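Local coordinates for protein GCN5-related N-acetyltransferase (Sphaerobacter thermophilus, PDB 3TT2) that probably transfers an acyl group, likely acetyl from acetyl-CoA, to an acceptor, as other GCN5-related N-acetyltransferases do, at residues A119-V125 and I317-L323; H145-R151 and Y310-K315. All coordinates share one frame; numbering follows the deposited sequence.

Interaction 1 of 2, residues A119-V125 and I317-L323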
loop_
_atom_site.group_PDB
_atom_site.type_symbol
_atom_site.label_atom_id
_atom_site.label_comp_id
_atom_site.label_asym_id
_atom_site.label_seq_id
_atom_site.Cartn_x
_atom_site.Cartn_y
_atom_site.Cartn_z
ATOM N N ALA A 119 -21.155 -0.064 -10.390
ATOM C CA ALA A 119 -20.125 0.132 -11.395
ATOM C C ALA A 119 -20.783 0.360 -12.743
ATOM O O ALA A 119 -21.879 -0.166 -12.995
ATOM C CB ALA A 119 -19.241 -1.096 -11.454
ATOM N N PRO A 120 -20.122 1.130 -13.628
ATOM C CA PRO A 120 -20.655 1.322 -14.978
ATOM C C PRO A 120 -20.866 -0.057 -15.548
ATOM O O PRO A 120 -20.086 -0.954 -15.219
ATOM C CB PRO A 120 -19.506 2.002 -15.713
ATOM C CG PRO A 120 -18.679 2.612 -14.664
ATOM C CD PRO A 120 -18.784 1.718 -13.476
ATOM N N ALA A 121 -21.903 -0.254 -16.350
ATOM C CA ALA A 121 -22.265 -1.615 -16.719
ATOM C C ALA A 121 -21.255 -2.252 -17.673
ATOM O O ALA A 121 -21.104 -3.476 -17.702
ATOM C CB ALA A 121 -23.678 -1.683 -17.268
ATOM N N GLU A 122 -20.552 -1.423 -18.440
ATOM C CA GLU A 122 -19.564 -1.932 -19.391
ATOM C C GLU A 122 -18.215 -2.255 -18.731
ATOM O O GLU A 122 -17.417 -3.017 -19.271
ATOM C CB GLU A 122 -19.375 -0.947 -20.553
ATOM C CG GLU A 122 -18.605 0.321 -20.183
ATOM C CD GLU A 122 -19.439 1.318 -19.388
ATOM O OE1 GLU A 122 -20.647 1.057 -19.175
ATOM O OE2 GLU A 122 -18.885 2.368 -18.984
ATOM N N ALA A 123 -17.977 -1.667 -17.562
ATOM C CA ALA A 123 -16.737 -1.854 -16.799
ATOM C C ALA A 123 -16.491 -3.290 -16.366
ATOM O O ALA A 123 -17.383 -3.938 -15.815
ATOM C CB ALA A 123 -16.741 -0.950 -15.566
ATOM N N GLN A 124 -15.270 -3.771 -16.596
ATOM C CA GLN A 124 -14.855 -5.050 -16.049
ATOM C C GLN A 124 -14.657 -4.906 -14.556
ATOM O O GLN A 124 -14.285 -3.842 -14.070
ATOM C CB GLN A 124 -13.566 -5.545 -16.687
ATOM C CG GLN A 124 -12.307 -4.995 -16.081
ATOM C CD GLN A 124 -11.101 -5.904 -16.309
ATOM O OE1 GLN A 124 -11.242 -7.063 -16.709
ATOM N NE2 GLN A 124 -9.906 -5.378 -16.038
ATOM N N VAL A 125 -14.905 -5.985 -13.831
ATOM C CA VAL A 125 -14.866 -5.948 -12.383
ATOM C C VAL A 125 -13.863 -6.973 -11.895
ATOM O O VAL A 125 -13.977 -8.146 -12.238
ATOM C CB VAL A 125 -16.248 -6.270 -11.803
ATOM C CG1 VAL A 125 -16.171 -6.396 -10.298
ATOM C CG2 VAL A 125 -17.270 -5.211 -12.239
ATOM N N ILE A 317 -14.040 -10.797 -12.051
ATOM C CA ILE A 317 -15.398 -11.141 -11.631
ATOM C C ILE A 317 -16.433 -10.901 -12.737
ATOM O O ILE A 317 -17.347 -11.712 -12.933
ATOM C CB ILE A 317 -15.806 -10.361 -10.379
ATOM C CG1 ILE A 317 -14.897 -10.725 -9.202
ATOM C CG2 ILE A 317 -17.256 -10.632 -10.029
ATOM C CD1 ILE A 317 -14.820 -12.193 -8.889
ATOM N N ARG A 318 -16.298 -9.791 -13.457
ATOM C CA ARG A 318 -17.138 -9.565 -14.628
ATOM C C ARG A 318 -16.316 -9.000 -15.769
ATOM O O ARG A 318 -15.488 -8.135 -15.556
ATOM C CB ARG A 318 -18.254 -8.585 -14.274
ATOM C CG ARG A 318 -19.341 -8.446 -15.313
ATOM C CD ARG A 318 -20.298 -7.332 -14.932
ATOM N NE ARG A 318 -19.650 -6.025 -14.972
ATOM C CZ ARG A 318 -20.257 -4.887 -14.659
ATOM N NH1 ARG A 318 -21.526 -4.895 -14.279
ATOM N NH2 ARG A 318 -19.594 -3.742 -14.726
ATOM N N PRO A 319 -16.581 -9.456 -16.996
ATOM C CA PRO A 319 -15.839 -8.953 -18.163
ATOM C C PRO A 319 -16.257 -7.546 -18.576
ATOM O O PRO A 319 -17.366 -7.102 -18.272
ATOM C CB PRO A 319 -16.182 -9.960 -19.268
ATOM C CG PRO A 319 -17.475 -10.584 -18.823
ATOM C CD PRO A 319 -17.429 -10.616 -17.329
ATOM N N GLY A 320 -15.359 -6.850 -19.262
ATOM C CA GLY A 320 -15.629 -5.498 -19.701
ATOM C C GLY A 320 -14.363 -4.692 -19.865
ATOM O O GLY A 320 -13.253 -5.213 -19.737
ATOM N N ILE A 321 -14.528 -3.407 -20.151
ATOM C CA ILE A 321 -13.388 -2.540 -20.419
ATOM C C ILE A 321 -12.736 -2.161 -19.104
ATOM O O ILE A 321 -13.398 -2.174 -18.070
ATOM C CB ILE A 321 -13.819 -1.283 -21.208
ATOM C CG1 ILE A 321 -14.460 -0.249 -20.281
ATOM C CG2 ILE A 321 -14.776 -1.668 -22.374
ATOM C CD1 ILE A 321 -14.837 1.031 -20.965
ATOM N N ASP A 322 -11.453 -1.818 -19.113
ATOM C CA ASP A 322 -10.779 -1.646 -17.837
ATOM C C ASP A 322 -10.913 -0.204 -17.425
ATOM O O ASP A 322 -10.319 0.700 -18.004
ATOM C CB ASP A 322 -9.305 -2.062 -17.928
ATOM C CG ASP A 322 -8.490 -1.619 -16.720
ATOM O OD1 ASP A 322 -9.081 -1.352 -15.652
ATOM O OD2 ASP A 322 -7.247 -1.539 -16.829
ATOM N N LEU A 323 -11.722 -0.010 -16.396
ATOM C CA LEU A 323 -11.956 1.318 -15.876
ATOM C C LEU A 323 -11.164 1.688 -14.622
ATOM O O LEU A 323 -11.255 2.813 -14.144
ATOM C CB LEU A 323 -13.448 1.546 -15.676
ATOM C CG LEU A 323 -14.200 1.613 -17.009
ATOM C CD1 LEU A 323 -15.622 2.161 -16.857
ATOM C CD2 LEU A 323 -13.397 2.437 -18.004
#
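A classic beta bulge, with I317 and R318 both set against V125, joins the start of strand 125-132 to the chain leaving strand 305-316. The backbone bonds define it: V125 O accepts from I317 N at 2.7 Å and from R318 N at 3.1 Å, while V125 N donates to R318 O at 2.8 Å. Pairing resumes past P319 and G320. There Q124 N donates to I321 O at 2.9 Å in a nearly straight bond (175°), and I321 N donates to E122 O at 3.0 Å. G320, whose backbone angles suit only a residue without a side chain, brings its CA against E122 O as a CA-H...O contact.

The side chain of R318 ties the bulge to the preceding loop. Its chain runs extended to CD and then bends at chi3 (66°), which brings the guanidinium among the carbonyls of 120-123. NH2 donates to P120 O at 2.9 Å, with the nitrogen lying in the carbonyl plane. A123 O lies at the guanidinium edge, where the bond from NH2 is modelled too short to be relied on, and NE adds a weak bond to that oxygen. P120 O also receives A123 N, so it accepts from two donors, one of them within the turn 120-123. V125 CG2 covers one face of the guanidinium, and A121 O lies over the opposite one without a hydrogen bond.

L323 adds apolar packing, its CD1 touching A123 CB at 3.5 Å and P120 CG at 3.8 Å. Helix 100-115 packs on the bulge residues, I112 touching V125 and I317, and Q113 touching I317. M116, just beyond that helix, meets V125, and V83, next to strand 84-91, packs on A119 and A123.

Interaction 2 of 2, residues H145-R151 and Y310-K315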
loop_
_atom_site.group_PDB
_atom_site.type_symbol
_atom_site.label_atom_id
_atom_site.label_comp_id
_atom_site.label_asym_id
_atom_site.label_seq_id
_atom_site.Cartn_x
_atom_site.Cartn_y
_atom_site.Cartn_z
ATOM N N HIS A 145 -8.397 -20.847 -6.833
ATOM C CA HIS A 145 -9.576 -19.994 -6.962
ATOM C C HIS A 145 -9.613 -19.118 -8.183
ATOM O O HIS A 145 -10.499 -18.286 -8.314
ATOM C CB HIS A 145 -9.825 -19.179 -5.709
ATOM C CG HIS A 145 -10.343 -20.006 -4.576
ATOM N ND1 HIS A 145 -11.371 -20.900 -4.735
ATOM C CD2 HIS A 145 -9.951 -20.095 -3.283
ATOM C CE1 HIS A 145 -11.608 -21.504 -3.579
ATOM N NE2 HIS A 145 -10.763 -21.033 -2.686
ATOM N N GLY A 146 -8.630 -19.283 -9.055
ATOM C CA GLY A 146 -8.654 -18.631 -10.346
ATOM C C GLY A 146 -7.961 -17.286 -10.345
ATOM O O GLY A 146 -7.986 -16.568 -11.345
ATOM N N TYR A 147 -7.336 -16.948 -9.223
ATOM C CA TYR A 147 -6.584 -15.707 -9.112
ATOM C C TYR A 147 -5.192 -15.898 -9.685
ATOM O O TYR A 147 -4.494 -16.845 -9.343
ATOM C CB TYR A 147 -6.479 -15.279 -7.658
ATOM C CG TYR A 147 -7.778 -14.806 -7.048
ATOM C CD1 TYR A 147 -8.806 -15.697 -6.750
ATOM C CD2 TYR A 147 -7.966 -13.468 -6.750
ATOM C CE1 TYR A 147 -9.986 -15.252 -6.190
ATOM C CE2 TYR A 147 -9.137 -13.023 -6.191
ATOM C CZ TYR A 147 -10.140 -13.911 -5.917
ATOM O OH TYR A 147 -11.289 -13.435 -5.353
ATOM N N ARG A 148 -4.769 -14.976 -10.530
ATOM C CA ARG A 148 -3.542 -15.167 -11.265
ATOM C C ARG A 148 -2.555 -14.020 -11.020
ATOM O O ARG A 148 -2.960 -12.858 -10.853
ATOM C CB ARG A 148 -3.884 -15.242 -12.755
ATOM C CG ARG A 148 -4.308 -16.652 -13.323
ATOM C CD ARG A 148 -4.948 -16.403 -14.870
ATOM N NE ARG A 148 -5.650 -17.648 -15.317
ATOM C CZ ARG A 148 -6.053 -17.838 -16.592
ATOM N NH1 ARG A 148 -5.838 -16.833 -17.540
ATOM N NH2 ARG A 148 -6.645 -19.042 -16.996
ATOM N N PRO A 149 -1.252 -14.351 -10.987
ATOM C CA PRO A 149 -0.167 -13.401 -10.721
ATOM C C PRO A 149 -0.076 -12.333 -11.781
ATOM O O PRO A 149 -0.026 -12.642 -12.969
ATOM C CB PRO A 149 1.081 -14.277 -10.763
ATOM C CG PRO A 149 0.586 -15.620 -10.340
ATOM C CD PRO A 149 -0.759 -15.738 -11.005
ATOM N N VAL A 150 -0.035 -11.090 -11.322
ATOM C CA VAL A 150 -0.098 -9.900 -12.158
ATOM C C VAL A 150 1.235 -9.161 -12.091
ATOM O O VAL A 150 1.901 -8.960 -13.090
ATOM C CB VAL A 150 -1.254 -8.988 -11.711
ATOM C CG1 VAL A 150 -1.166 -7.649 -12.385
ATOM C CG2 VAL A 150 -2.567 -9.652 -12.003
ATOM N N ARG A 151 1.598 -8.746 -10.884
ATOM C CA ARG A 151 2.779 -7.936 -10.670
ATOM C C ARG A 151 3.446 -8.244 -9.319
ATOM O O ARG A 151 2.806 -8.772 -8.402
ATOM C CB ARG A 151 2.347 -6.478 -10.723
ATOM C CG ARG A 151 3.397 -5.503 -11.163
ATOM C CD ARG A 151 2.736 -4.210 -11.608
ATOM N NE ARG A 151 3.694 -3.162 -11.943
ATOM C CZ ARG A 151 4.305 -3.068 -13.115
ATOM N NH1 ARG A 151 5.165 -2.084 -13.341
ATOM N NH2 ARG A 151 4.052 -3.967 -14.056
ATOM N N TYR A 310 5.557 -8.872 -2.237
ATOM C CA TYR A 310 4.235 -9.433 -2.418
ATOM C C TYR A 310 4.005 -9.697 -3.897
ATOM O O TYR A 310 4.558 -9.005 -4.752
ATOM C CB TYR A 310 3.149 -8.494 -1.889
ATOM C CG TYR A 310 3.144 -8.269 -0.399
ATOM C CD1 TYR A 310 2.267 -8.957 0.432
ATOM C CD2 TYR A 310 3.989 -7.350 0.177
ATOM C CE1 TYR A 310 2.245 -8.734 1.801
ATOM C CE2 TYR A 310 3.984 -7.130 1.537
ATOM C CZ TYR A 310 3.113 -7.820 2.344
ATOM O OH TYR A 310 3.121 -7.576 3.701
ATOM N N VAL A 311 3.209 -10.717 -4.190
ATOM C CA VAL A 311 2.760 -10.962 -5.546
ATOM C C VAL A 311 1.286 -10.622 -5.603
ATOM O O VAL A 311 0.476 -11.184 -4.862
ATOM C CB VAL A 311 2.941 -12.418 -5.971
ATOM C CG1 VAL A 311 2.450 -12.612 -7.416
ATOM C CG2 VAL A 311 4.382 -12.810 -5.852
ATOM N N LEU A 312 0.936 -9.693 -6.482
ATOM C CA LEU A 312 -0.446 -9.304 -6.608
ATOM C C LEU A 312 -1.217 -10.336 -7.439
ATOM O O LEU A 312 -0.906 -10.596 -8.604
ATOM C CB LEU A 312 -0.536 -7.910 -7.213
ATOM C CG LEU A 312 -1.904 -7.377 -7.635
ATOM C CD1 LEU A 312 -2.948 -7.666 -6.591
ATOM C CD2 LEU A 312 -1.799 -5.892 -7.837
ATOM N N HIS A 313 -2.235 -10.914 -6.819
ATOM C CA HIS A 313 -3.097 -11.867 -7.496
ATOM C C HIS A 313 -4.452 -11.256 -7.830
ATOM O O HIS A 313 -5.089 -10.643 -6.975
ATOM C CB HIS A 313 -3.233 -13.137 -6.670
ATOM C CG HIS A 313 -2.051 -14.043 -6.794
ATOM N ND1 HIS A 313 -0.861 -13.807 -6.138
ATOM C CD2 HIS A 313 -1.859 -15.164 -7.530
ATOM C CE1 HIS A 313 0.003 -14.757 -6.449
ATOM N NE2 HIS A 313 -0.575 -15.590 -7.297
ATOM N N ARG A 314 -4.870 -11.414 -9.086
ATOM C CA ARG A 314 -6.103 -10.804 -9.567
ATOM C C ARG A 314 -7.012 -11.785 -10.302
ATOM O O ARG A 314 -6.542 -12.635 -11.052
ATOM C CB ARG A 314 -5.770 -9.649 -10.497
ATOM C CG ARG A 314 -6.965 -8.828 -10.882
ATOM C CD ARG A 314 -6.541 -7.638 -11.695
ATOM N NE ARG A 314 -5.741 -6.679 -10.929
ATOM C CZ ARG A 314 -4.850 -5.867 -11.491
ATOM N NH1 ARG A 314 -4.659 -5.939 -12.807
ATOM N NH2 ARG A 314 -4.145 -4.998 -10.760
ATOM N N LYS A 315 -8.316 -11.655 -10.090
ATOM C CA LYS A 315 -9.297 -12.469 -10.804
ATOM C C LYS A 315 -10.380 -11.572 -11.383
ATOM O O LYS A 315 -10.770 -10.591 -10.755
ATOM C CB LYS A 315 -9.928 -13.483 -9.853
ATOM C CG LYS A 315 -10.897 -14.450 -10.500
ATOM C CD LYS A 315 -11.708 -15.130 -9.425
ATOM C CE LYS A 315 -12.500 -16.299 -9.961
ATOM N NZ LYS A 315 -13.145 -17.043 -8.834
#
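R148 and R314 form an antiparallel hydrogen-bonded pair where strand 305-316 lies between 125-132 and 148-159 in the GNAT-type sheet. R148 N donates to R314 O at 3.0 Å (172°), R314 N donates back to R148 O, and V150 N continues the ladder to L312 O at 2.9 Å. With CG opposite the backbone N (chi1 -176°) and the chain extended beyond it, K315 runs across the Y147 ring and carries NZ to H145 O at 3.0 Å; NZ also makes a salt bridge with E109. Within 310-315, H313 ND1 donates to V311 O from above the carbonyl plane, not on a lone pair.

Two rings are covered. K315 CB makes a CH-pi contact over the centre of Y147, 3.6 Å from its centroid and 9° off the normal. Y147 OH bonds E109 as well. Replacing Y147 by an alanine would probably leave the K315 chain without its aromatic support and E109 without one of its donors. P149 CA lies over one face of the H313 ring, toward its rim.

Among apolar contacts, P149 CB meets V311 CG1 at 4.0 Å. V150 CG2 meets R314 CB at 3.5 Å, on the side where R314 NE bonds Q128 OE1.

In the fold
Interaction 2 lies on the last strand, 305-316, and interaction 1 on the chain that follows directly from it, taking over at 317. Their centres lie about 18 Å apart, on the same side of the chain's centre. Along the chain the order is 119-125, 145-151, 310-315, 317-323, so interaction 2 is enclosed by interaction 1. Strand 305-316 runs antiparallel between 125-132 and 148-159, although it comes some 150 residues after strand 148-159. It thus fills the position usually taken by a GNAT domain's own final strand, consistent with a strand exchange that binds the two halves together, with helix 100-115 touching residues of both contacts.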